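Local structure of DNA-binding protein Sso10a-2 (Sulfolobus solfataricus, 4HW0) at residues A[67-70]-A[71-74]; A[80-83]-A[84-87]. The protein binds DNA as a winged-helix protein that pairs through an antiparallel coiled coil, and probably takes part in compacting and organising the archaeal chromatin. One frame throughout, in Å; residues are numbered along the deposited sequence.

Contact 1 (A[67-70]-A[71-74])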
loop_
_atom_site.group_PDB
_atom_site.type_symbol
_atom_site.label_atom_id
_atom_site.label_comp_id
_atom_site.label_asym_id
_atom_site.label_seq_id
_atom_site.Cartn_x
_atom_site.Cartn_y
_atom_site.Cartn_z
ATOM N N ILE A 67 -14.754 17.608 -17.188
ATOM C CA ILE A 67 -14.129 17.462 -15.883
ATOM C C ILE A 67 -14.262 18.788 -15.183
ATOM O O ILE A 67 -14.161 19.837 -15.823
ATOM C CB ILE A 67 -12.669 17.021 -15.961
ATOM C CG1 ILE A 67 -12.163 16.496 -14.591
ATOM C CG2 ILE A 67 -11.768 18.091 -16.563
ATOM C CD1 ILE A 67 -10.823 15.738 -14.720
ATOM N N THR A 68 -14.499 18.713 -13.884
ATOM C CA THR A 68 -14.615 19.894 -13.053
ATOM C C THR A 68 -13.311 20.108 -12.295
ATOM O O THR A 68 -12.404 19.269 -12.291
ATOM C CB THR A 68 -15.708 19.719 -12.028
ATOM O OG1 THR A 68 -15.350 18.695 -11.106
ATOM C CG2 THR A 68 -17.030 19.314 -12.705
ATOM N N GLU A 69 -13.226 21.249 -11.630
ATOM C CA GLU A 69 -12.075 21.508 -10.791
ATOM C C GLU A 69 -11.924 20.410 -9.747
ATOM O O GLU A 69 -10.827 19.901 -9.491
ATOM C CB GLU A 69 -12.245 22.903 -10.192
ATOM C CG GLU A 69 -11.374 23.217 -9.018
ATOM C CD GLU A 69 -10.032 23.769 -9.418
ATOM O OE1 GLU A 69 -9.509 23.362 -10.493
ATOM O OE2 GLU A 69 -9.509 24.627 -8.663
ATOM N N LYS A 70 -13.037 20.004 -9.140
ATOM C CA LYS A 70 -12.989 18.917 -8.144
ATOM C C LYS A 70 -12.498 17.600 -8.764
ATOM O O LYS A 70 -11.732 16.859 -8.200
ATOM C CB LYS A 70 -14.368 18.742 -7.522
ATOM C CG LYS A 70 -14.402 17.720 -6.422
ATOM C CD LYS A 70 -15.800 17.616 -5.756
ATOM C CE LYS A 70 -15.708 16.549 -4.717
ATOM N NZ LYS A 70 -17.065 16.134 -4.273
ATOM N N GLY A 71 -12.948 17.366 -9.971
ATOM C CA GLY A 71 -12.516 16.183 -10.799
ATOM C C GLY A 71 -11.051 16.171 -11.131
ATOM O O GLY A 71 -10.417 15.139 -11.124
ATOM N N LYS A 72 -10.478 17.337 -11.403
ATOM C CA LYS A 72 -9.054 17.432 -11.657
ATOM C C LYS A 72 -8.270 17.048 -10.411
ATOM O O LYS A 72 -7.241 16.419 -10.497
ATOM C CB LYS A 72 -8.649 18.872 -12.092
ATOM C CG LYS A 72 -9.127 19.207 -13.469
ATOM C CD LYS A 72 -8.971 20.675 -13.769
ATOM C CE LYS A 72 -9.632 21.005 -15.083
ATOM N NZ LYS A 72 -9.502 22.469 -15.300
ATOM N N LEU A 73 -8.743 17.487 -9.257
ATOM C CA LEU A 73 -8.139 17.153 -7.988
ATOM C C LEU A 73 -8.279 15.703 -7.674
ATOM O O LEU A 73 -7.332 15.074 -7.224
ATOM C CB LEU A 73 -8.763 17.915 -6.865
ATOM C CG LEU A 73 -8.284 19.361 -6.869
ATOM C CD1 LEU A 73 -9.243 20.427 -6.342
ATOM C CD2 LEU A 73 -6.969 19.472 -6.119
ATOM N N LEU A 74 -9.430 15.132 -7.986
ATOM C CA LEU A 74 -9.605 13.695 -7.816
ATOM C C LEU A 74 -8.625 12.907 -8.679
ATOM O O LEU A 74 -7.993 11.972 -8.214
ATOM C CB LEU A 74 -11.048 13.322 -8.114
ATOM C CG LEU A 74 -11.413 11.847 -7.986
ATOM C CD1 LEU A 74 -11.161 11.300 -6.598
ATOM C CD2 LEU A 74 -12.868 11.627 -8.446
HETATM O O HOH W 1 -10.704 23.891 -13.225
#
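I67 CD1 lies 3.6 Å from the carbonyl carbon of G71, so the branched side chain of the last strand residue rests directly on the backbone of the first helical turn. The position suits a glycine: a side chain on G71 would run into I67 CG1. The other branch of I67 meets the long chain of K72, with CG2 3.9 Å from CE, the two crossing at a slant. With I67 cut back to an alanine, the G71 backbone would probably lose this apolar cover and the K72 methylenes their hydrocarbon neighbour.

T68 is the N-cap. Its OG1 stands between its own backbone N and carbonyl carbon (chi1 66°), which turns it back over the first turn of the helix, where it accepts from G71 N at 3.0 Å, with an N-H...O angle of 159°. The same hydroxyl is hydrogen-bonded to G52 O, tying the cap to the link between helix 38-50 and strand 54-59. Behind the cap the regular ladder begins, with K72 N donating to T68 O at 2.9 Å.

On the outer side, E69 and K72 are joined through a water that donates to E69 OE1 (3.0 Å) and accepts from K72 NZ (2.8 Å); the two charged ends do not touch. K70, fully extended, carries NZ to V51 O.

The contact marks the passage from strand 62-67 into helix 69-98. I67 packs against L54 of strand 54-59 and L18 of helix 10-18, L74 also reaches L18, and K70, L73 and L74 meet the second subunit.

Contact 2 (A[80-83]-A[84-87])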
loop_
_atom_site.group_PDB
_atom_site.type_symbol
_atom_site.label_atom_id
_atom_site.label_comp_id
_atom_site.label_asym_id
_atom_site.label_seq_id
_atom_site.Cartn_x
_atom_site.Cartn_y
_atom_site.Cartn_z
ATOM N N GLU A 80 -1.546 10.007 -7.453
ATOM C CA GLU A 80 -0.611 9.975 -6.337
ATOM C C GLU A 80 -0.747 8.653 -5.564
ATOM O O GLU A 80 0.261 7.998 -5.258
ATOM C CB GLU A 80 -0.746 11.253 -5.534
ATOM C CG GLU A 80 0.189 11.298 -4.335
ATOM C CD GLU A 80 1.711 11.389 -4.685
ATOM O OE1 GLU A 80 2.075 11.413 -5.891
ATOM O OE2 GLU A 80 2.531 11.494 -3.718
ATOM N N PHE A 81 -1.993 8.190 -5.344
ATOM C CA PHE A 81 -2.258 6.884 -4.705
ATOM C C PHE A 81 -1.611 5.734 -5.478
ATOM O O PHE A 81 -0.945 4.848 -4.917
ATOM C CB PHE A 81 -3.777 6.662 -4.502
ATOM C CG PHE A 81 -4.134 5.273 -4.094
ATOM C CD1 PHE A 81 -4.303 4.266 -5.062
ATOM C CD2 PHE A 81 -4.246 4.939 -2.785
ATOM C CE1 PHE A 81 -4.590 2.970 -4.678
ATOM C CE2 PHE A 81 -4.554 3.651 -2.399
ATOM C CZ PHE A 81 -4.703 2.648 -3.350
ATOM N N ILE A 82 -1.794 5.766 -6.780
ATOM C CA ILE A 82 -1.274 4.694 -7.626
ATOM C C ILE A 82 0.240 4.601 -7.603
ATOM O O ILE A 82 0.826 3.530 -7.458
ATOM C CB ILE A 82 -1.813 4.882 -9.056
ATOM C CG1 ILE A 82 -3.288 4.524 -9.081
ATOM C CG2 ILE A 82 -1.027 4.042 -10.065
ATOM C CD1 ILE A 82 -3.954 4.995 -10.353
ATOM N N LYS A 83 0.873 5.741 -7.686
ATOM C CA LYS A 83 2.293 5.823 -7.660
ATOM C C LYS A 83 2.849 5.336 -6.296
ATOM O O LYS A 83 3.774 4.557 -6.251
ATOM C CB LYS A 83 2.704 7.268 -7.959
ATOM C CG LYS A 83 4.114 7.654 -7.572
ATOM C CD LYS A 83 4.337 9.157 -7.684
ATOM C CE LYS A 83 5.216 9.696 -6.572
ATOM N NZ LYS A 83 5.052 11.181 -6.443
ATOM N N ILE A 84 2.266 5.756 -5.192
ATOM C CA ILE A 84 2.718 5.239 -3.887
ATOM C C ILE A 84 2.485 3.735 -3.754
ATOM O O ILE A 84 3.290 3.011 -3.168
ATOM C CB ILE A 84 1.995 5.980 -2.721
ATOM C CG1 ILE A 84 2.406 7.468 -2.741
ATOM C CG2 ILE A 84 2.392 5.387 -1.387
ATOM C CD1 ILE A 84 1.528 8.403 -1.930
ATOM N N ARG A 85 1.368 3.252 -4.286
ATOM C CA ARG A 85 1.069 1.838 -4.214
ATOM C C ARG A 85 2.135 1.035 -4.943
ATOM O O ARG A 85 2.513 -0.063 -4.493
ATOM C CB ARG A 85 -0.310 1.535 -4.786
ATOM C CG ARG A 85 -0.763 0.086 -4.645
ATOM C CD ARG A 85 -2.117 -0.141 -5.299
ATOM N NE ARG A 85 -2.011 0.103 -6.743
ATOM C CZ ARG A 85 -3.031 0.073 -7.590
ATOM N NH1 ARG A 85 -4.265 -0.211 -7.154
ATOM N NH2 ARG A 85 -2.803 0.321 -8.868
ATOM N N GLU A 86 2.602 1.559 -6.068
ATOM C CA GLU A 86 3.675 0.906 -6.793
ATOM C C GLU A 86 4.923 0.845 -5.946
ATOM O O GLU A 86 5.633 -0.145 -5.975
ATOM C CB GLU A 86 4.026 1.661 -8.133
ATOM C CG GLU A 86 3.059 1.319 -9.282
ATOM C CD GLU A 86 2.923 -0.227 -9.500
ATOM O OE1 GLU A 86 3.991 -0.855 -9.712
ATOM O OE2 GLU A 86 1.799 -0.844 -9.399
ATOM N N ASN A 87 5.258 1.943 -5.289
ATOM C CA ASN A 87 6.430 1.990 -4.410
ATOM C C ASN A 87 6.320 0.992 -3.257
ATOM O O ASN A 87 7.290 0.403 -2.891
ATOM C CB ASN A 87 6.638 3.370 -3.834
ATOM C CG ASN A 87 7.038 4.374 -4.890
ATOM O OD1 ASN A 87 7.500 4.005 -5.973
ATOM N ND2 ASN A 87 6.823 5.645 -4.598
HETATM O O HOH W 2 0.140 0.920 -8.345
HETATM O O HOH W 3 5.718 4.813 -8.238
#
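F81 overlaps the bent side chain of R85, one turn further along the helix: ring atom CE1 is 4.0 Å from R85 CD and equally near NH1, and the ring and guanidinium planes stand 69° apart. I82 approaches the same guanidinium from over one face, its CG1 4.2 Å from NH2. Arginine suits this place because its methylenes can lie along apolar neighbours while its end stays polar. The chain turns at chi3 (63°), and NH2 forms a salt bridge with E12 of helix 10-18. NE donates to a water 2.8 Å away at the guanidinium edge; this water also donates to I82 O and to E86 OE2, linking a backbone carbonyl to two side chains of opposite charge.

E80 and I84 meet elsewhere on the helix. I84 CD1 is 3.7 Å from E80 OE2, and the two side chains cross as E80, bent at chi2 (67°), folds over the isoleucine. That bend also brings its carboxylate to K83, whose NZ makes a salt bridge of 3.0 Å with E80 OE1 through the syn lone pair. Glutamate and lysine three residues apart are well matched for such a bridge on a helix surface. Further on, another water donates to both K83 O and N87 OD1, giving the asparagine amide a tie to the previous turn. Beneath all this runs the backbone ladder, with I84 N donating to E80 O.

F81, I84, R85 and N87 also pack on the second subunit, where F81 and R85 meet L88 and I84 meets its own counterpart. The apolar F81 and I84, with the polar R85 and N87 beside them, form part of the two-stranded antiparallel coiled coil through which this winged-helix protein dimerises.

Overall arrangement
Both contacts belong to helix 69-98 and follow one another along it, their centres 19 Å apart and their nearest atoms about 7 Å apart, without touching. Contact 1 starts the helix where it leaves the strands of the winged-helix domain; contact 2 lies further along, where I84 meets I84 of the second subunit. Helix 10-18 joins their surroundings, since L18 packs near contact 1 while E12 and F15 meet contact 2. Each also reaches the second subunit: contact 1 meets V95 and L98 near the far end of the partner helix, and contact 2 meets I84 and L88, as expected for antiparallel helices.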